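Local coordinates for YkuI protein (PDB 2BAS) that binds the second messenger cyclic di-GMP and, as an EAL-domain protein, probably acts as a phosphodiesterase that cleaves it, at residues L329-E341 with M409-Y423. Sequence-based numbering, arbitrary orientation.
Sequences LTDCSFRIYMCDE and MDDQMYLFIDLPYSY. With BME (beta-mercaptoethanol), chain C.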
# COMPACT_ATOMS: atom_id res chain seq x y z
N LEU A 329 9.52 0.71 -34.20
CA LEU A 329 8.60 1.26 -33.20
C LEU A 329 9.08 2.60 -32.61
O LEU A 329 8.63 3.01 -31.54
CB LEU A 329 8.38 0.23 -32.07
CG LEU A 329 7.70 -1.11 -32.42
CD1 LEU A 329 7.40 -1.87 -31.16
CD2 LEU A 329 6.42 -0.94 -33.22
N THR A 330 9.95 3.29 -33.34
CA THR A 330 10.59 4.51 -32.81
C THR A 330 9.65 5.54 -32.17
O THR A 330 10.02 6.18 -31.17
CB THR A 330 11.49 5.22 -33.86
OG1 THR A 330 12.21 6.27 -33.21
CG2 THR A 330 10.68 5.80 -35.01
N ASP A 331 8.44 5.67 -32.71
CA ASP A 331 7.49 6.69 -32.26
C ASP A 331 6.75 6.36 -30.95
O ASP A 331 6.21 7.26 -30.31
CB ASP A 331 6.51 7.06 -33.39
CG ASP A 331 7.18 7.93 -34.47
OD1 ASP A 331 8.19 8.59 -34.16
OD2 ASP A 331 6.70 7.97 -35.64
N CYS A 332 6.76 5.09 -30.52
CA CYS A 332 6.03 4.71 -29.30
C CYS A 332 6.83 3.99 -28.22
O CYS A 332 6.25 3.39 -27.32
CB CYS A 332 4.79 3.88 -29.66
SG CYS A 332 5.13 2.38 -30.60
N SER A 333 8.15 4.06 -28.28
CA SER A 333 8.95 3.44 -27.22
C SER A 333 10.24 4.20 -26.91
O SER A 333 10.64 5.08 -27.66
CB SER A 333 9.21 1.94 -27.50
OG SER A 333 9.85 1.71 -28.74
N PHE A 334 10.88 3.88 -25.79
CA PHE A 334 12.16 4.52 -25.44
C PHE A 334 13.12 3.48 -24.85
O PHE A 334 14.30 3.75 -24.69
CB PHE A 334 11.99 5.74 -24.51
CG PHE A 334 11.70 5.37 -23.08
CD1 PHE A 334 12.73 5.34 -22.14
CD2 PHE A 334 10.41 5.05 -22.68
CE1 PHE A 334 12.48 5.00 -20.81
CE2 PHE A 334 10.14 4.70 -21.37
CZ PHE A 334 11.18 4.68 -20.43
N ARG A 335 12.61 2.30 -24.56
CA ARG A 335 13.48 1.19 -24.13
C ARG A 335 12.90 -0.14 -24.57
O ARG A 335 11.68 -0.37 -24.45
CB ARG A 335 13.69 1.19 -22.62
CG ARG A 335 14.91 0.41 -22.20
CD ARG A 335 14.95 0.15 -20.71
NE ARG A 335 15.37 1.31 -19.93
CZ ARG A 335 14.56 2.09 -19.22
NH1 ARG A 335 15.05 3.10 -18.52
NH2 ARG A 335 13.25 1.84 -19.20
N ILE A 336 13.77 -1.00 -25.11
CA ILE A 336 13.41 -2.37 -25.52
C ILE A 336 14.51 -3.36 -25.11
O ILE A 336 15.70 -3.05 -25.26
CB ILE A 336 13.15 -2.46 -27.05
CG1 ILE A 336 12.12 -1.40 -27.46
CG2 ILE A 336 12.66 -3.86 -27.46
CD1 ILE A 336 11.78 -1.38 -28.95
N TYR A 337 14.11 -4.52 -24.58
CA TYR A 337 15.01 -5.61 -24.17
C TYR A 337 14.25 -6.94 -24.06
O TYR A 337 13.01 -6.94 -24.01
CB TYR A 337 15.69 -5.28 -22.82
CG TYR A 337 14.74 -5.14 -21.64
CD1 TYR A 337 14.55 -6.18 -20.73
CD2 TYR A 337 14.03 -3.97 -21.45
CE1 TYR A 337 13.66 -6.03 -19.65
CE2 TYR A 337 13.15 -3.81 -20.40
CZ TYR A 337 12.96 -4.83 -19.50
OH TYR A 337 12.07 -4.61 -18.47
N MSE A 338 14.99 -8.06 -24.01
CA MSE A 338 14.43 -9.42 -23.92
C MSE A 338 14.95 -10.21 -22.72
O MSE A 338 16.12 -10.09 -22.36
CB MSE A 338 14.76 -10.22 -25.19
CG MSE A 338 13.83 -10.00 -26.37
SE MSE A 338 14.63 -10.62 -28.07
CE MSE A 338 15.07 -12.55 -27.64
N CYS A 339 14.09 -11.07 -22.15
CA CYS A 339 14.45 -11.93 -21.01
C CYS A 339 13.96 -13.36 -21.20
O CYS A 339 13.01 -13.58 -21.97
CB CYS A 339 13.81 -11.40 -19.72
SG CYS A 339 14.23 -9.72 -19.22
N ASP A 340 14.55 -14.32 -20.47
CA ASP A 340 14.13 -15.74 -20.50
C ASP A 340 13.11 -16.08 -19.38
O ASP A 340 12.74 -15.19 -18.61
CB ASP A 340 15.34 -16.71 -20.51
CG ASP A 340 16.07 -16.81 -19.16
OD1 ASP A 340 15.63 -16.19 -18.16
OD2 ASP A 340 17.11 -17.52 -19.10
N GLU A 341 12.69 -17.34 -19.28
CA GLU A 341 11.64 -17.72 -18.32
C GLU A 341 11.93 -17.28 -16.87
O GLU A 341 11.00 -17.00 -16.12
CB GLU A 341 11.36 -19.24 -18.29
CG GLU A 341 11.96 -20.08 -19.39
CD GLU A 341 13.27 -20.73 -18.97
OE1 GLU A 341 14.14 -20.01 -18.43
OE2 GLU A 341 13.43 -21.95 -19.18
N MSE A 409 7.37 -14.39 -27.28
CA MSE A 409 7.95 -14.83 -28.54
C MSE A 409 8.15 -16.33 -28.51
O MSE A 409 7.81 -17.00 -27.53
CB MSE A 409 9.30 -14.15 -28.76
CG MSE A 409 9.22 -12.67 -29.07
SE MSE A 409 11.00 -11.89 -28.93
CE MSE A 409 11.79 -12.75 -30.50
N ASP A 410 8.69 -16.87 -29.60
CA ASP A 410 8.97 -18.30 -29.65
C ASP A 410 10.21 -18.64 -28.80
O ASP A 410 11.03 -17.77 -28.50
CB ASP A 410 9.12 -18.76 -31.10
CG ASP A 410 7.88 -18.42 -31.95
OD1 ASP A 410 6.83 -18.03 -31.40
OD2 ASP A 410 7.96 -18.56 -33.19
N ASP A 411 10.32 -19.92 -28.42
CA ASP A 411 11.42 -20.42 -27.58
C ASP A 411 11.41 -19.83 -26.18
O ASP A 411 12.47 -19.46 -25.66
CB ASP A 411 12.80 -20.17 -28.22
CG ASP A 411 13.03 -20.98 -29.46
OD1 ASP A 411 13.00 -22.24 -29.38
OD2 ASP A 411 13.28 -20.35 -30.51
N GLN A 412 10.23 -19.73 -25.58
CA GLN A 412 10.11 -19.19 -24.23
C GLN A 412 11.01 -17.96 -24.00
O GLN A 412 11.82 -17.93 -23.08
CB GLN A 412 10.43 -20.27 -23.17
CG GLN A 412 9.48 -21.46 -23.15
CD GLN A 412 9.98 -22.64 -23.97
OE1 GLN A 412 11.05 -22.59 -24.59
NE2 GLN A 412 9.21 -23.73 -23.96
N MSE A 413 10.89 -16.97 -24.88
CA MSE A 413 11.61 -15.70 -24.73
C MSE A 413 10.59 -14.60 -24.52
O MSE A 413 9.42 -14.76 -24.87
CB MSE A 413 12.49 -15.41 -25.95
CG MSE A 413 13.73 -16.28 -26.04
SE MSE A 413 14.64 -16.09 -27.77
CE MSE A 413 15.96 -17.61 -27.64
N TYR A 414 11.00 -13.49 -23.94
CA TYR A 414 10.05 -12.45 -23.64
C TYR A 414 10.60 -11.08 -23.99
O TYR A 414 11.77 -10.78 -23.75
CB TYR A 414 9.58 -12.54 -22.17
CG TYR A 414 8.93 -13.88 -21.90
CD1 TYR A 414 9.68 -14.95 -21.44
CD2 TYR A 414 7.59 -14.09 -22.19
CE1 TYR A 414 9.10 -16.21 -21.24
CE2 TYR A 414 6.99 -15.34 -21.99
CZ TYR A 414 7.75 -16.39 -21.52
OH TYR A 414 7.16 -17.63 -21.32
N LEU A 415 9.73 -10.27 -24.58
CA LEU A 415 10.08 -8.99 -25.11
C LEU A 415 9.42 -7.92 -24.26
O LEU A 415 8.24 -8.03 -23.89
CB LEU A 415 9.61 -8.92 -26.56
CG LEU A 415 9.71 -7.64 -27.39
CD1 LEU A 415 11.16 -7.33 -27.77
CD2 LEU A 415 8.84 -7.82 -28.64
N PHE A 416 10.18 -6.87 -23.94
CA PHE A 416 9.66 -5.80 -23.14
C PHE A 416 9.89 -4.48 -23.86
O PHE A 416 11.01 -4.20 -24.33
CB PHE A 416 10.29 -5.83 -21.75
CG PHE A 416 10.05 -7.11 -21.03
CD1 PHE A 416 10.92 -8.18 -21.17
CD2 PHE A 416 8.92 -7.26 -20.23
CE1 PHE A 416 10.69 -9.38 -20.53
CE2 PHE A 416 8.68 -8.45 -19.59
CZ PHE A 416 9.56 -9.51 -19.73
N ILE A 417 8.81 -3.72 -24.00
CA ILE A 417 8.83 -2.43 -24.67
C ILE A 417 8.26 -1.38 -23.71
O ILE A 417 7.08 -1.44 -23.37
CB ILE A 417 7.97 -2.45 -25.92
CG1 ILE A 417 8.45 -3.54 -26.89
CG2 ILE A 417 7.98 -1.11 -26.57
CD1 ILE A 417 7.46 -3.84 -28.01
N ASP A 418 9.10 -0.45 -23.28
CA ASP A 418 8.66 0.62 -22.37
C ASP A 418 8.16 1.79 -23.19
O ASP A 418 8.80 2.19 -24.15
CB ASP A 418 9.82 1.07 -21.45
CG ASP A 418 10.25 -0.03 -20.47
OD1 ASP A 418 9.48 -1.00 -20.24
OD2 ASP A 418 11.38 0.07 -19.93
N LEU A 419 7.00 2.34 -22.83
CA LEU A 419 6.44 3.47 -23.60
C LEU A 419 6.68 4.79 -22.86
O LEU A 419 6.47 4.87 -21.65
CB LEU A 419 4.94 3.29 -23.87
CG LEU A 419 4.26 1.95 -24.19
CD1 LEU A 419 3.01 2.23 -24.99
CD2 LEU A 419 5.13 0.98 -24.94
N PRO A 420 7.09 5.84 -23.59
CA PRO A 420 7.37 7.10 -22.92
C PRO A 420 6.09 7.80 -22.54
O PRO A 420 5.04 7.51 -23.12
CB PRO A 420 8.12 7.91 -23.99
CG PRO A 420 7.61 7.38 -25.29
CD PRO A 420 7.30 5.92 -25.05
N TYR A 421 6.15 8.70 -21.56
CA TYR A 421 5.00 9.53 -21.18
C TYR A 421 4.51 10.38 -22.36
O TYR A 421 3.31 10.65 -22.48
CB TYR A 421 5.34 10.44 -19.98
CG TYR A 421 4.18 11.25 -19.41
CD1 TYR A 421 3.99 12.57 -19.78
CD2 TYR A 421 3.29 10.69 -18.50
CE1 TYR A 421 2.94 13.31 -19.25
CE2 TYR A 421 2.24 11.43 -17.96
CZ TYR A 421 2.06 12.72 -18.33
OH TYR A 421 1.01 13.47 -17.80
N SER A 422 5.43 10.79 -23.23
CA SER A 422 5.08 11.62 -24.38
C SER A 422 4.17 10.88 -25.38
O SER A 422 3.49 11.51 -26.18
CB SER A 422 6.33 12.17 -25.08
OG SER A 422 7.05 11.14 -25.74
N TYR A 423 4.17 9.56 -25.33
CA TYR A 423 3.31 8.78 -26.20
C TYR A 423 1.95 8.55 -25.55
O TYR A 423 0.91 8.69 -26.19
CB TYR A 423 3.95 7.43 -26.56
CG TYR A 423 3.01 6.50 -27.29
CD1 TYR A 423 2.30 5.52 -26.61
CD2 TYR A 423 2.80 6.64 -28.67
CE1 TYR A 423 1.41 4.68 -27.28
CE2 TYR A 423 1.92 5.80 -29.35
CZ TYR A 423 1.24 4.82 -28.65
OH TYR A 423 0.37 3.99 -29.33
C1 BME C . 2.25 3.19 -32.45
C2 BME C . 3.46 2.52 -33.09
O1 BME C . 1.30 2.21 -32.08
S2 BME C . 5.02 3.18 -32.47
O HOH W 1 9.90 -2.54 -18.25
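R335 and D418 form the salt bridge of this contact: NH2 of R335 reaches OD2 of D418 at 2.7 Å. The carboxylate oxygen offers its anti lone pair at the edge of the guanidinium, although the two flat groups are turned 76° apart. A bend at chi3 brings the long arginine chain round to this oxygen. R335 also pairs with D395 and E397, so its charge is shared among three acids, while the other oxygen of D418, OD1, takes a hydrogen bond from a water that also bonds to Y337 OH, and another from T404.

Next along the same face, CB of F416 lies over one face of the Y337 ring, 3.9 Å from its centroid, a CH-pi contact. The tyrosine's chi1 of 63°, between backbone N and carbonyl, leans the ring that way. The two rings are nearly parallel but barely overlap, and C339 SG adds an oblique sulfur-aromatic contact to F416.

Backbone bonds join strands 335-340 and 413-419 as antiparallel neighbours: Y337 and F416 bond both ways, as do C339 and Y414. They are the two central strands of a six-stranded antiparallel sheet, an arrangement resembling PAS-like sensor domains, with helices 271-311 and 318-328 against one face.

Apolar side chains suit that helix-covered face. I336 CG2 meets L415 CD1 at 3.8 Å, I417 CD1 meets L329 CD1 at 3.7 Å, and the flexible selenomethionine M338 touches M413 through CE and M409 through SE.

Beyond the strands, CB of C332 sits over one face of the Y423 ring, 3.6 Å from its centroid. C332 SG carries a disulfide-linked beta-mercaptoethanol, probably from crystallisation, whereas Y423 OH hydrogen-bonds H295 of helix 271-311.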